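Local coordinates for ricin B lectin (Clostridium thermocellum, PDB 3VSF), which is an exo-beta-1,3-galactanase, a family 43 glycoside hydrolase that probably trims galactan chains from their ends and carries a galactose-binding beta-trefoil module, at residues A[420-425]-A[442-447]; A[382-387]-A[435-440]; A[425-430]-A[481-486]. One frame throughout, in Å; residues are numbered along the deposited sequence.

Contact 1: residues A[420-425]-A[442-447]; sequences ALDVKD and GYNQHW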
ATOM      1  N   ALA A 420      -2.572 -14.450   8.894  1.00 54.63           N
ATOM      2  CA  ALA A 420      -1.803 -14.783  10.089  1.00 56.18           C
ATOM      3  C   ALA A 420      -2.697 -15.066  11.292  1.00 54.49           C
ATOM      4  O   ALA A 420      -3.821 -14.570  11.375  1.00 53.19           O
ATOM      5  CB  ALA A 420      -0.821 -13.666  10.412  1.00 53.89           C
ATOM      6  N   LEU A 421      -2.186 -15.869  12.220  1.00 53.79           N
ATOM      7  CA  LEU A 421      -2.896 -16.156  13.459  1.00 51.95           C
ATOM      8  C   LEU A 421      -3.026 -14.864  14.253  1.00 50.79           C
ATOM      9  O   LEU A 421      -2.027 -14.240  14.607  1.00 50.89           O
ATOM     10  CB  LEU A 421      -2.150 -17.212  14.275  1.00 53.28           C
ATOM     11  CG  LEU A 421      -2.896 -17.816  15.466  1.00 51.01           C
ATOM     12  CD1 LEU A 421      -4.169 -18.512  15.008  1.00 46.09           C
ATOM     13  CD2 LEU A 421      -1.998 -18.783  16.217  1.00 54.14           C
ATOM     14  N   ASP A 422      -4.263 -14.467  14.529  1.00 52.01           N
ATOM     15  CA  ASP A 422      -4.526 -13.161  15.118  1.00 54.48           C
ATOM     16  C   ASP A 422      -5.473 -13.243  16.310  1.00 52.53           C
ATOM     17  O   ASP A 422      -6.461 -13.973  16.280  1.00 52.17           O
ATOM     18  CB  ASP A 422      -5.110 -12.227  14.054  1.00 51.53           C
ATOM     19  CG  ASP A 422      -5.394 -10.837  14.587  1.00 57.50           C
ATOM     20  OD1 ASP A 422      -6.481 -10.630  15.165  1.00 57.74           O
ATOM     21  OD2 ASP A 422      -4.531  -9.951  14.421  1.00 61.12           O
ATOM     22  N   VAL A 423      -5.161 -12.489  17.360  1.00 50.95           N
ATOM     23  CA  VAL A 423      -6.058 -12.367  18.503  1.00 49.29           C
ATOM     24  C   VAL A 423      -7.084 -11.274  18.220  1.00 52.49           C
ATOM     25  O   VAL A 423      -6.765 -10.086  18.250  1.00 52.18           O
ATOM     26  CB  VAL A 423      -5.294 -12.030  19.794  1.00 49.62           C
ATOM     27  CG1 VAL A 423      -6.249 -11.984  20.975  1.00 49.57           C
ATOM     28  CG2 VAL A 423      -4.189 -13.046  20.038  1.00 49.50           C
ATOM     29  N   LYS A 424      -8.315 -11.690  17.941  1.00 51.05           N
ATOM     30  CA  LYS A 424      -9.384 -10.780  17.534  1.00 51.31           C
ATOM     31  C   LYS A 424      -9.432  -9.484  18.345  1.00 53.21           C
ATOM     32  O   LYS A 424      -9.439  -9.506  19.576  1.00 52.38           O
ATOM     33  CB  LYS A 424     -10.736 -11.496  17.608  1.00 53.15           C
ATOM     34  CG  LYS A 424     -11.921 -10.665  17.141  1.00 51.25           C
ATOM     35  CD  LYS A 424     -13.213 -11.465  17.238  1.00 50.81           C
ATOM     36  CE  LYS A 424     -14.428 -10.619  16.896  1.00 55.99           C
ATOM     37  NZ  LYS A 424     -14.392 -10.130  15.489  1.00 62.42           N
ATOM     38  N   ASP A 425      -9.457  -8.359  17.636  1.00 54.31           N
ATOM     39  CA  ASP A 425      -9.597  -7.041  18.252  1.00 49.85           C
ATOM     40  C   ASP A 425      -8.543  -6.756  19.320  1.00 51.18           C
ATOM     41  O   ASP A 425      -8.791  -5.996  20.257  1.00 48.64           O
ATOM     42  CB  ASP A 425     -11.001  -6.873  18.838  1.00 47.21           C
ATOM     43  CG  ASP A 425     -12.091  -7.021  17.792  1.00 55.92           C
ATOM     44  OD1 ASP A 425     -11.841  -6.674  16.618  1.00 59.49           O
ATOM     45  OD2 ASP A 425     -13.197  -7.484  18.142  1.00 55.83           O
ATOM     46  N   GLY A 442       0.770  -6.046  13.774  1.00 51.13           N
ATOM     47  CA  GLY A 442       0.257  -5.916  15.125  1.00 53.07           C
ATOM     48  C   GLY A 442       0.857  -6.943  16.064  1.00 57.28           C
ATOM     49  O   GLY A 442       1.164  -8.064  15.655  1.00 55.61           O
ATOM     50  N   TYR A 443       1.031  -6.562  17.325  1.00 58.73           N
ATOM     51  CA  TYR A 443       1.594  -7.465  18.323  1.00 59.30           C
ATOM     52  C   TYR A 443       0.689  -8.665  18.580  1.00 59.64           C
ATOM     53  O   TYR A 443       1.150  -9.716  19.024  1.00 60.73           O
ATOM     54  CB  TYR A 443       1.875  -6.723  19.632  1.00 65.81           C
ATOM     55  CG  TYR A 443       3.214  -6.023  19.657  1.00 69.02           C
ATOM     56  CD1 TYR A 443       4.140  -6.219  18.640  1.00 69.35           C
ATOM     57  CD2 TYR A 443       3.559  -5.176  20.703  1.00 72.16           C
ATOM     58  CE1 TYR A 443       5.368  -5.586  18.659  1.00 72.67           C
ATOM     59  CE2 TYR A 443       4.785  -4.538  20.730  1.00 76.83           C
ATOM     60  CZ  TYR A 443       5.685  -4.747  19.706  1.00 77.71           C
ATOM     61  OH  TYR A 443       6.909  -4.116  19.727  1.00 80.91           O
ATOM     62  N   ASN A 444      -0.599  -8.505  18.297  1.00 56.45           N
ATOM     63  CA  ASN A 444      -1.551  -9.595  18.460  1.00 53.80           C
ATOM     64  C   ASN A 444      -1.397 -10.648  17.367  1.00 53.76           C
ATOM     65  O   ASN A 444      -2.231 -11.542  17.232  1.00 56.71           O
ATOM     66  CB  ASN A 444      -2.985  -9.063  18.494  1.00 55.88           C
ATOM     67  CG  ASN A 444      -3.376  -8.358  17.210  1.00 57.59           C
ATOM     68  OD1 ASN A 444      -2.539  -7.761  16.534  1.00 58.01           O
ATOM     69  ND2 ASN A 444      -4.658  -8.423  16.868  1.00 58.47           N
ATOM     70  N   GLN A 445      -0.327 -10.529  16.588  1.00 52.60           N
ATOM     71  CA  GLN A 445      -0.018 -11.498  15.543  1.00 50.71           C
ATOM     72  C   GLN A 445       1.385 -12.062  15.738  1.00 54.04           C
ATOM     73  O   GLN A 445       1.871 -12.842  14.919  1.00 56.91           O
ATOM     74  CB  GLN A 445      -0.149 -10.861  14.157  1.00 50.56           C
ATOM     75  CG  GLN A 445      -1.545 -10.353  13.841  1.00 52.41           C
ATOM     76  CD  GLN A 445      -1.687  -9.874  12.409  1.00 53.09           C
ATOM     77  OE1 GLN A 445      -0.707  -9.795  11.669  1.00 56.87           O
ATOM     78  NE2 GLN A 445      -2.914  -9.555  12.011  1.00 51.33           N
ATOM     79  N   HIS A 446       2.029 -11.657  16.829  1.00 51.46           N
ATOM     80  CA  HIS A 446       3.354 -12.159  17.170  1.00 57.21           C
ATOM     81  C   HIS A 446       3.267 -13.197  18.284  1.00 60.04           C
ATOM     82  O   HIS A 446       2.618 -12.970  19.306  1.00 59.74           O
ATOM     83  CB  HIS A 446       4.273 -11.010  17.587  1.00 59.91           C
ATOM     84  CG  HIS A 446       4.564 -10.040  16.485  1.00 61.42           C
ATOM     85  ND1 HIS A 446       5.336  -8.912  16.670  1.00 61.69           N
ATOM     86  CD2 HIS A 446       4.190 -10.030  15.185  1.00 58.19           C
ATOM     87  CE1 HIS A 446       5.422  -8.249  15.530  1.00 62.04           C
ATOM     88  NE2 HIS A 446       4.736  -8.905  14.614  1.00 57.83           N
ATOM     89  N   TRP A 447       3.925 -14.333  18.084  1.00 61.34           N
ATOM     90  CA  TRP A 447       3.843 -15.440  19.031  1.00 61.29           C
ATOM     91  C   TRP A 447       5.218 -15.940  19.454  1.00 64.09           C
ATOM     92  O   TRP A 447       6.101 -16.136  18.619  1.00 65.74           O
ATOM     93  CB  TRP A 447       3.042 -16.592  18.421  1.00 57.37           C
ATOM     94  CG  TRP A 447       1.663 -16.198  18.002  1.00 55.56           C
ATOM     95  CD1 TRP A 447       1.270 -15.781  16.765  1.00 53.17           C
ATOM     96  CD2 TRP A 447       0.491 -16.181  18.823  1.00 55.32           C
ATOM     97  NE1 TRP A 447      -0.076 -15.506  16.764  1.00 53.28           N
ATOM     98  CE2 TRP A 447      -0.578 -15.744  18.017  1.00 56.15           C
ATOM     99  CE3 TRP A 447       0.240 -16.493  20.164  1.00 53.96           C
ATOM    100  CZ2 TRP A 447      -1.876 -15.611  18.505  1.00 56.42           C
ATOM    101  CZ3 TRP A 447      -1.048 -16.360  20.646  1.00 51.88           C
ATOM    102  CH2 TRP A 447      -2.089 -15.925  19.819  1.00 52.29           C
TER
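Asn444 and Val423 are tied together twice. Asn444 ND2 donates to the backbone oxygen Val423 O at 3.0 Å, nearly straight at 168°, although it sits above the carbonyl plane and not on a lone pair. The return bond runs from Val423 N to Asn444 O at 3.1 Å. Gln445 NE2 meets Asp422 OD2 at 2.9 Å on the anti side of the carboxylate, tilted well out of its plane, and that plane stands almost perpendicular to the amide. The same nitrogen also donates to Thr438 O, while OE1 accepts from Asn440 N; with both ends of the amide engaged, its rotation is fixed. Asn444 ND2 also lies close to Asp422 OD2, but at an angle too poor for a bond. The indole NE1 of Trp447 donates to Leu421 O at 3.2 Å; the oxygen is in the ring plane, whereas NE1 stands above the Leu421 carbonyl plane.

Trp447 also gathers the apolar contacts. With CG of Leu421 anti to its own backbone N (chi1 -169°), CD2 is brought over one face of the indole as a CH-pi contact, 4.1 Å from the centroid of the five-membered ring. Val423 CG2 comes up obliquely to Trp447 CH2 at 3.6 Å.

Every residue that touches here is buried. Gln445 and Trp447 form the Gln-x-Trp (QxW) motif of ricin-type beta-trefoils; here the glutamine also bonds Asp422. The tryptophan goes to the core, while Asp422 and Asn444 belong to a galactose site, where a glycerol molecule lies beside Asp422.

Contact 2: residues A[382-387]-A[435-440]; sequences DNAAQI and IQYTSN
Within the beta-trefoil, strands 385-390 and 432-437 are antiparallel neighbours, and here the type II turn from Asp382 to Ala385 leads into the first of them. Across the pair, Gln436 N donates to Ala385 O at 3.0 Å, and Ala384 N to Gln436 O at 2.8 Å.

Gln436 then turns its side chain back to the turn. CG sits between the backbone N and the carbonyl carbon (chi1 66°) and the chain runs extended beyond it, which carries NE2 past Ala385 CB to Asp382 O at 2.8 Å, a rather bent bond of 133°. The Asn383 side chain crosses Tyr437 at a slant, the amide and ring planes 31° apart and ND2 3.2 Å from Tyr437 CE1, while its OD1 takes a weak bond from Thr438 N. The side chains of Thr438 and Asn383 cross at about a right angle, CG2 touching the amide. Apolar contacts fill in the rest: Ala384 CB meets Ile435 CD1 at 4.0 Å, and Ile387 CG1 lies against the Ile435 backbone.

Gln436 NE2 has a second acceptor in Ser380 O, so one amide nitrogen gathers two carbonyls from the 380-382 region. The hydrogen bonds across the contact are thus all made by backbone groups and neutral amides.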
ATOM      1  N   ASP A 382     -11.454 -17.024   4.106  1.00 64.18           N
ATOM      2  CA  ASP A 382     -12.044 -15.724   4.398  1.00 64.91           C
ATOM      3  C   ASP A 382     -11.287 -15.015   5.514  1.00 63.79           C
ATOM      4  O   ASP A 382     -10.669 -15.657   6.363  1.00 63.53           O
ATOM      5  CB  ASP A 382     -13.516 -15.878   4.783  1.00 62.96           C
ATOM      6  CG  ASP A 382     -14.384 -16.296   3.613  1.00 68.02           C
ATOM      7  OD1 ASP A 382     -13.824 -16.671   2.563  1.00 71.38           O
ATOM      8  OD2 ASP A 382     -15.626 -16.253   3.747  1.00 67.35           O
ATOM      9  N   ASN A 383     -11.339 -13.688   5.506  1.00 62.98           N
ATOM     10  CA  ASN A 383     -10.676 -12.898   6.531  1.00 61.40           C
ATOM     11  C   ASN A 383     -11.448 -12.950   7.846  1.00 60.75           C
ATOM     12  O   ASN A 383     -12.679 -12.946   7.850  1.00 62.87           O
ATOM     13  CB  ASN A 383     -10.515 -11.449   6.065  1.00 60.31           C
ATOM     14  CG  ASN A 383      -9.501 -10.682   6.888  1.00 62.21           C
ATOM     15  OD1 ASN A 383      -8.538 -11.255   7.401  1.00 59.19           O
ATOM     16  ND2 ASN A 383      -9.713  -9.376   7.021  1.00 56.52           N
ATOM     17  N   ALA A 384     -10.715 -13.009   8.955  1.00 59.05           N
ATOM     18  CA  ALA A 384     -11.313 -13.060  10.289  1.00 58.01           C
ATOM     19  C   ALA A 384     -12.021 -14.385  10.570  1.00 60.40           C
ATOM     20  O   ALA A 384     -12.842 -14.476  11.483  1.00 61.61           O
ATOM     21  CB  ALA A 384     -12.264 -11.886  10.501  1.00 53.40           C
ATOM     22  N   ALA A 385     -11.699 -15.408   9.785  1.00 60.12           N
ATOM     23  CA  ALA A 385     -12.277 -16.733   9.987  1.00 57.14           C
ATOM     24  C   ALA A 385     -11.850 -17.309  11.334  1.00 56.51           C
ATOM     25  O   ALA A 385     -10.697 -17.166  11.741  1.00 55.54           O
ATOM     26  CB  ALA A 385     -11.878 -17.667   8.856  1.00 57.04           C
ATOM     27  N   GLN A 386     -12.786 -17.957  12.019  1.00 55.32           N
ATOM     28  CA  GLN A 386     -12.530 -18.515  13.343  1.00 50.09           C
ATOM     29  C   GLN A 386     -11.518 -19.654  13.298  1.00 53.72           C
ATOM     30  O   GLN A 386     -11.569 -20.508  12.412  1.00 55.21           O
ATOM     31  CB  GLN A 386     -13.836 -19.007  13.972  1.00 52.56           C
ATOM     32  CG  GLN A 386     -13.656 -19.748  15.291  1.00 52.77           C
ATOM     33  CD  GLN A 386     -13.245 -18.832  16.425  1.00 54.43           C
ATOM     34  OE1 GLN A 386     -13.880 -17.806  16.670  1.00 55.18           O
ATOM     35  NE2 GLN A 386     -12.175 -19.196  17.124  1.00 51.47           N
ATOM     36  N   ILE A 387     -10.599 -19.662  14.258  1.00 54.03           N
ATOM     37  CA  ILE A 387      -9.611 -20.729  14.369  1.00 51.15           C
ATOM     38  C   ILE A 387     -10.124 -21.834  15.284  1.00 53.49           C
ATOM     39  O   ILE A 387     -10.524 -21.577  16.420  1.00 55.75           O
ATOM     40  CB  ILE A 387      -8.267 -20.209  14.914  1.00 47.72           C
ATOM     41  CG1 ILE A 387      -7.671 -19.173  13.958  1.00 50.25           C
ATOM     42  CG2 ILE A 387      -7.295 -21.358  15.116  1.00 47.36           C
ATOM     43  CD1 ILE A 387      -7.378 -19.715  12.574  1.00 51.26           C
ATOM     44  N   ILE A 435      -8.393 -15.776  15.572  1.00 50.41           N
ATOM     45  CA  ILE A 435      -8.842 -15.843  14.188  1.00 49.05           C
ATOM     46  C   ILE A 435      -7.653 -15.772  13.242  1.00 48.83           C
ATOM     47  O   ILE A 435      -6.519 -15.569  13.671  1.00 47.78           O
ATOM     48  CB  ILE A 435      -9.794 -14.679  13.847  1.00 51.38           C
ATOM     49  CG1 ILE A 435      -9.069 -13.339  13.996  1.00 52.38           C
ATOM     50  CG2 ILE A 435     -11.030 -14.718  14.732  1.00 51.11           C
ATOM     51  CD1 ILE A 435      -9.936 -12.135  13.697  1.00 52.03           C
ATOM     52  N   GLN A 436      -7.916 -15.950  11.952  1.00 51.30           N
ATOM     53  CA  GLN A 436      -6.910 -15.676  10.935  1.00 53.45           C
ATOM     54  C   GLN A 436      -7.220 -14.317  10.320  1.00 52.11           C
ATOM     55  O   GLN A 436      -8.345 -14.065   9.891  1.00 53.00           O
ATOM     56  CB  GLN A 436      -6.890 -16.767   9.861  1.00 51.22           C
ATOM     57  CG  GLN A 436      -8.149 -16.845   9.012  1.00 54.45           C
ATOM     58  CD  GLN A 436      -7.985 -17.765   7.818  1.00 55.27           C
ATOM     59  OE1 GLN A 436      -6.935 -18.382   7.635  1.00 54.62           O
ATOM     60  NE2 GLN A 436      -9.022 -17.858   6.996  1.00 57.01           N
ATOM     61  N   TYR A 437      -6.229 -13.435  10.294  1.00 53.81           N
ATOM     62  CA  TYR A 437      -6.450 -12.076   9.822  1.00 57.37           C
ATOM     63  C   TYR A 437      -5.304 -11.602   8.939  1.00 56.31           C
ATOM     64  O   TYR A 437      -4.210 -12.165   8.969  1.00 57.24           O
ATOM     65  CB  TYR A 437      -6.627 -11.128  11.011  1.00 55.87           C
ATOM     66  CG  TYR A 437      -7.350  -9.843  10.679  1.00 55.29           C
ATOM     67  CD1 TYR A 437      -8.723  -9.831  10.471  1.00 57.87           C
ATOM     68  CD2 TYR A 437      -6.664  -8.639  10.588  1.00 58.99           C
ATOM     69  CE1 TYR A 437      -9.391  -8.658  10.171  1.00 59.25           C
ATOM     70  CE2 TYR A 437      -7.324  -7.460  10.289  1.00 54.04           C
ATOM     71  CZ  TYR A 437      -8.687  -7.476  10.083  1.00 56.61           C
ATOM     72  OH  TYR A 437      -9.350  -6.306   9.785  1.00 60.13           O
ATOM     73  N   THR A 438      -5.567 -10.566   8.151  1.00 58.15           N
ATOM     74  CA  THR A 438      -4.552  -9.981   7.287  1.00 54.14           C
ATOM     75  C   THR A 438      -3.372  -9.511   8.126  1.00 52.51           C
ATOM     76  O   THR A 438      -3.555  -8.950   9.206  1.00 54.95           O
ATOM     77  CB  THR A 438      -5.116  -8.783   6.505  1.00 59.12           C
ATOM     78  OG1 THR A 438      -5.019  -7.599   7.304  1.00 62.54           O
ATOM     79  CG2 THR A 438      -6.572  -9.025   6.145  1.00 58.24           C
ATOM     80  N   SER A 439      -2.160  -9.748   7.637  1.00 51.46           N
ATOM     81  CA  SER A 439      -0.964  -9.327   8.355  1.00 54.10           C
ATOM     82  C   SER A 439      -0.920  -7.806   8.457  1.00 57.13           C
ATOM     83  O   SER A 439      -1.093  -7.106   7.461  1.00 55.54           O
ATOM     84  CB  SER A 439       0.296  -9.849   7.662  1.00 54.77           C
ATOM     85  OG  SER A 439       1.459  -9.498   8.390  1.00 57.82           O
ATOM     86  N   ASN A 440      -0.695  -7.299   9.665  1.00 54.40           N
ATOM     87  CA  ASN A 440      -0.670  -5.857   9.886  1.00 53.38           C
ATOM     88  C   ASN A 440       0.369  -5.423  10.916  1.00 55.31           C
ATOM     89  O   ASN A 440       0.268  -4.340  11.495  1.00 53.91           O
ATOM     90  CB  ASN A 440      -2.057  -5.350  10.286  1.00 54.31           C
ATOM     91  CG  ASN A 440      -2.592  -6.033  11.529  1.00 52.86           C
ATOM     92  OD1 ASN A 440      -1.831  -6.436  12.408  1.00 50.47           O
ATOM     93  ND2 ASN A 440      -3.911  -6.168  11.605  1.00 52.25           N
TER

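Contact 3: residues A[425-430]-A[481-486]; sequences DESKED and IQQWSD
Asp430 OD1 is gripped twice by Ser485: OG donates at 3.0 Å to the syn lone pair of OD1, and the backbone N of Ser485 comes to OD1, also at 3.0 Å, from above the carboxylate plane. Ser485 OG has a further bond with Lys466 NZ, which also forms a long, weak ion pair with Asp430 OD1.

Next to this, the Asp430 side chain lies over Trp484. Its CB stands over one face of the six-membered ring, 3.6 Å from the centroid and only 11° off the ring normal, and the carboxylate plane is turned just 11° from the ring plane, so the two flat groups stack. With CG anti to the carbonyl carbon of Asp430 (chi1 -76°), the carboxylate reaches along the indole toward Ser485.

Earlier in the loop, extended Gln483 sends NE2 to Ser427 O at 3.3 Å, well above that carbonyl's plane, and weakly to Glu429 O at 3.4 Å. Ser427 OG accepts from Glu429 N, an ST turn that shapes this bend.

The aspartate thus has hydroxyl, amide and, more distantly, ammonium donors round it, which would probably keep it ionised; at the glutamine, one amide nitrogen spans two loop carbonyls, the Glu429 bond being the weak one.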
ATOM      1  N   ASP A 425      -9.457  -8.359  17.636  1.00 54.31           N
ATOM      2  CA  ASP A 425      -9.597  -7.041  18.252  1.00 49.85           C
ATOM      3  C   ASP A 425      -8.543  -6.756  19.320  1.00 51.18           C
ATOM      4  O   ASP A 425      -8.791  -5.996  20.257  1.00 48.64           O
ATOM      5  CB  ASP A 425     -11.001  -6.873  18.838  1.00 47.21           C
ATOM      6  CG  ASP A 425     -12.091  -7.021  17.792  1.00 55.92           C
ATOM      7  OD1 ASP A 425     -11.841  -6.674  16.618  1.00 59.49           O
ATOM      8  OD2 ASP A 425     -13.197  -7.484  18.142  1.00 55.83           O
ATOM      9  N   GLU A 426      -7.370  -7.363  19.171  1.00 54.09           N
ATOM     10  CA  GLU A 426      -6.271  -7.163  20.111  1.00 55.11           C
ATOM     11  C   GLU A 426      -6.716  -7.341  21.559  1.00 54.95           C
ATOM     12  O   GLU A 426      -6.313  -6.582  22.440  1.00 57.10           O
ATOM     13  CB  GLU A 426      -5.642  -5.781  19.921  1.00 58.15           C
ATOM     14  CG  GLU A 426      -4.892  -5.613  18.610  1.00 61.43           C
ATOM     15  CD  GLU A 426      -4.250  -4.246  18.478  1.00 71.19           C
ATOM     16  OE1 GLU A 426      -4.957  -3.233  18.666  1.00 71.12           O
ATOM     17  OE2 GLU A 426      -3.035  -4.183  18.191  1.00 71.28           O
ATOM     18  N   SER A 427      -7.550  -8.348  21.797  1.00 55.61           N
ATOM     19  CA  SER A 427      -8.071  -8.616  23.131  1.00 55.97           C
ATOM     20  C   SER A 427      -6.954  -8.935  24.119  1.00 57.84           C
ATOM     21  O   SER A 427      -5.911  -9.468  23.742  1.00 58.21           O
ATOM     22  CB  SER A 427      -9.076  -9.770  23.086  1.00 60.78           C
ATOM     23  OG  SER A 427      -9.587 -10.057  24.376  1.00 59.22           O
ATOM     24  N   LYS A 428      -7.183  -8.599  25.384  1.00 61.34           N
ATOM     25  CA  LYS A 428      -6.234  -8.895  26.451  1.00 60.36           C
ATOM     26  C   LYS A 428      -6.893  -9.757  27.520  1.00 60.51           C
ATOM     27  O   LYS A 428      -6.328  -9.969  28.592  1.00 58.76           O
ATOM     28  CB  LYS A 428      -5.725  -7.603  27.091  1.00 59.65           C
ATOM     29  CG  LYS A 428      -4.784  -6.784  26.225  1.00 68.98           C
ATOM     30  CD  LYS A 428      -3.434  -6.620  26.907  1.00 72.00           C
ATOM     31  CE  LYS A 428      -2.618  -5.503  26.275  1.00 72.63           C
ATOM     32  NZ  LYS A 428      -1.278  -5.362  26.913  1.00 72.96           N
ATOM     33  N   GLU A 429      -8.090 -10.250  27.225  1.00 58.44           N
ATOM     34  CA  GLU A 429      -8.890 -10.961  28.215  1.00 58.21           C
ATOM     35  C   GLU A 429      -8.891 -12.471  27.997  1.00 56.72           C
ATOM     36  O   GLU A 429      -8.644 -12.951  26.890  1.00 56.65           O
ATOM     37  CB  GLU A 429     -10.328 -10.437  28.200  1.00 59.49           C
ATOM     38  CG  GLU A 429     -10.437  -8.924  28.316  1.00 59.22           C
ATOM     39  CD  GLU A 429      -9.882  -8.397  29.624  1.00 67.17           C
ATOM     40  OE1 GLU A 429     -10.142  -9.018  30.677  1.00 67.77           O
ATOM     41  OE2 GLU A 429      -9.181  -7.364  29.599  1.00 68.31           O
ATOM     42  N   ASP A 430      -9.168 -13.216  29.063  1.00 54.50           N
ATOM     43  CA  ASP A 430      -9.341 -14.658  28.959  1.00 50.94           C
ATOM     44  C   ASP A 430     -10.545 -14.970  28.080  1.00 51.18           C
ATOM     45  O   ASP A 430     -11.569 -14.293  28.153  1.00 49.85           O
ATOM     46  CB  ASP A 430      -9.538 -15.285  30.343  1.00 50.33           C
ATOM     47  CG  ASP A 430      -8.248 -15.379  31.133  1.00 54.97           C
ATOM     48  OD1 ASP A 430      -7.164 -15.385  30.511  1.00 55.18           O
ATOM     49  OD2 ASP A 430      -8.318 -15.460  32.378  1.00 52.63           O
ATOM     50  N   ILE A 481     -10.478 -22.298  19.296  1.00 50.53           N
ATOM     51  CA  ILE A 481      -9.149 -21.919  19.760  1.00 51.29           C
ATOM     52  C   ILE A 481      -9.181 -20.481  20.261  1.00 52.05           C
ATOM     53  O   ILE A 481      -9.638 -19.582  19.557  1.00 52.49           O
ATOM     54  CB  ILE A 481      -8.098 -22.052  18.648  1.00 51.34           C
ATOM     55  CG1 ILE A 481      -8.042 -23.496  18.144  1.00 52.39           C
ATOM     56  CG2 ILE A 481      -6.734 -21.611  19.152  1.00 49.20           C
ATOM     57  CD1 ILE A 481      -7.713 -24.503  19.222  1.00 52.30           C
ATOM     58  N   GLN A 482      -8.696 -20.269  21.479  1.00 54.35           N
ATOM     59  CA  GLN A 482      -8.804 -18.966  22.120  1.00 51.12           C
ATOM     60  C   GLN A 482      -7.517 -18.539  22.811  1.00 52.55           C
ATOM     61  O   GLN A 482      -6.456 -19.136  22.622  1.00 53.97           O
ATOM     62  CB  GLN A 482      -9.942 -18.977  23.142  1.00 51.43           C
ATOM     63  CG  GLN A 482      -9.687 -19.897  24.326  1.00 51.79           C
ATOM     64  CD  GLN A 482     -10.844 -19.931  25.306  1.00 51.33           C
ATOM     65  OE1 GLN A 482     -11.954 -19.507  24.990  1.00 51.47           O
ATOM     66  NE2 GLN A 482     -10.586 -20.436  26.507  1.00 51.33           N
ATOM     67  N   GLN A 483      -7.635 -17.494  23.621  1.00 53.34           N
ATOM     68  CA  GLN A 483      -6.521 -16.938  24.366  1.00 50.01           C
ATOM     69  C   GLN A 483      -6.829 -17.090  25.851  1.00 53.26           C
ATOM     70  O   GLN A 483      -7.948 -16.820  26.283  1.00 54.41           O
ATOM     71  CB  GLN A 483      -6.365 -15.460  24.009  1.00 54.60           C
ATOM     72  CG  GLN A 483      -5.144 -14.780  24.589  1.00 57.67           C
ATOM     73  CD  GLN A 483      -5.115 -13.298  24.271  1.00 57.70           C
ATOM     74  OE1 GLN A 483      -4.159 -12.795  23.681  1.00 62.82           O
ATOM     75  NE2 GLN A 483      -6.169 -12.589  24.660  1.00 55.57           N
ATOM     76  N   TRP A 484      -5.847 -17.529  26.632  1.00 53.08           N
ATOM     77  CA  TRP A 484      -6.077 -17.757  28.055  1.00 52.39           C
ATOM     78  C   TRP A 484      -4.782 -17.713  28.856  1.00 54.94           C
ATOM     79  O   TRP A 484      -3.708 -18.015  28.338  1.00 56.95           O
ATOM     80  CB  TRP A 484      -6.778 -19.100  28.266  1.00 53.45           C
ATOM     81  CG  TRP A 484      -7.492 -19.216  29.578  1.00 53.23           C
ATOM     82  CD1 TRP A 484      -6.945 -19.550  30.782  1.00 50.95           C
ATOM     83  CD2 TRP A 484      -8.890 -19.009  29.815  1.00 51.18           C
ATOM     84  NE1 TRP A 484      -7.915 -19.560  31.756  1.00 47.83           N
ATOM     85  CE2 TRP A 484      -9.118 -19.231  31.187  1.00 48.15           C
ATOM     86  CE3 TRP A 484      -9.970 -18.654  29.001  1.00 50.82           C
ATOM     87  CZ2 TRP A 484     -10.380 -19.110  31.763  1.00 47.17           C
ATOM     88  CZ3 TRP A 484     -11.223 -18.535  29.574  1.00 50.53           C
ATOM     89  CH2 TRP A 484     -11.417 -18.762  30.942  1.00 50.11           C
ATOM     90  N   SER A 485      -4.892 -17.337  30.126  1.00 56.53           N
ATOM     91  CA  SER A 485      -3.737 -17.273  31.014  1.00 57.27           C
ATOM     92  C   SER A 485      -3.062 -18.635  31.126  1.00 58.30           C
ATOM     93  O   SER A 485      -3.718 -19.671  31.016  1.00 58.64           O
ATOM     94  CB  SER A 485      -4.157 -16.788  32.402  1.00 57.52           C
ATOM     95  OG  SER A 485      -4.804 -15.530  32.329  1.00 64.60           O
ATOM     96  N   ASP A 486      -1.753 -18.627  31.348  1.00 58.85           N
ATOM     97  CA  ASP A 486      -0.998 -19.863  31.517  1.00 62.13           C
ATOM     98  C   ASP A 486      -1.422 -20.586  32.793  1.00 63.19           C
ATOM     99  O   ASP A 486      -0.982 -20.239  33.888  1.00 62.29           O
ATOM    100  CB  ASP A 486       0.504 -19.571  31.545  1.00 61.34           C
ATOM    101  CG  ASP A 486       1.336 -20.818  31.784  1.00 68.22           C
ATOM    102  OD1 ASP A 486       0.851 -21.930  31.486  1.00 68.45           O
ATOM    103  OD2 ASP A 486       2.480 -20.683  32.268  1.00 71.06           O
TER

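Overall arrangement
All three contacts belong to the beta-trefoil module and meet at strand 432-437, which pairs with 420-423, 385-390 and 479-484. Contacts 1 and 2 have centres about 9 Å apart and are joined by backbone, Asp422 N lying 2.7 Å from Ile435 O and Ala420 N 2.8 Å from Tyr437 O. Contacts 1 and 3, about 10 Å apart between centres, share Asp425, and Val423 CG1 packs on Gln483 OE1 at 3.5 Å. Contacts 2 and 3 have centres about 15 Å apart, linked by Ile387 O and Ile481 N at 3.0 Å. Of the galactose-binding residues, Asp422 and Asn444 meet in contact 1, Asp425 lies at the end of 420-425 where 425-430 begins, and Asn440 ends 435-440.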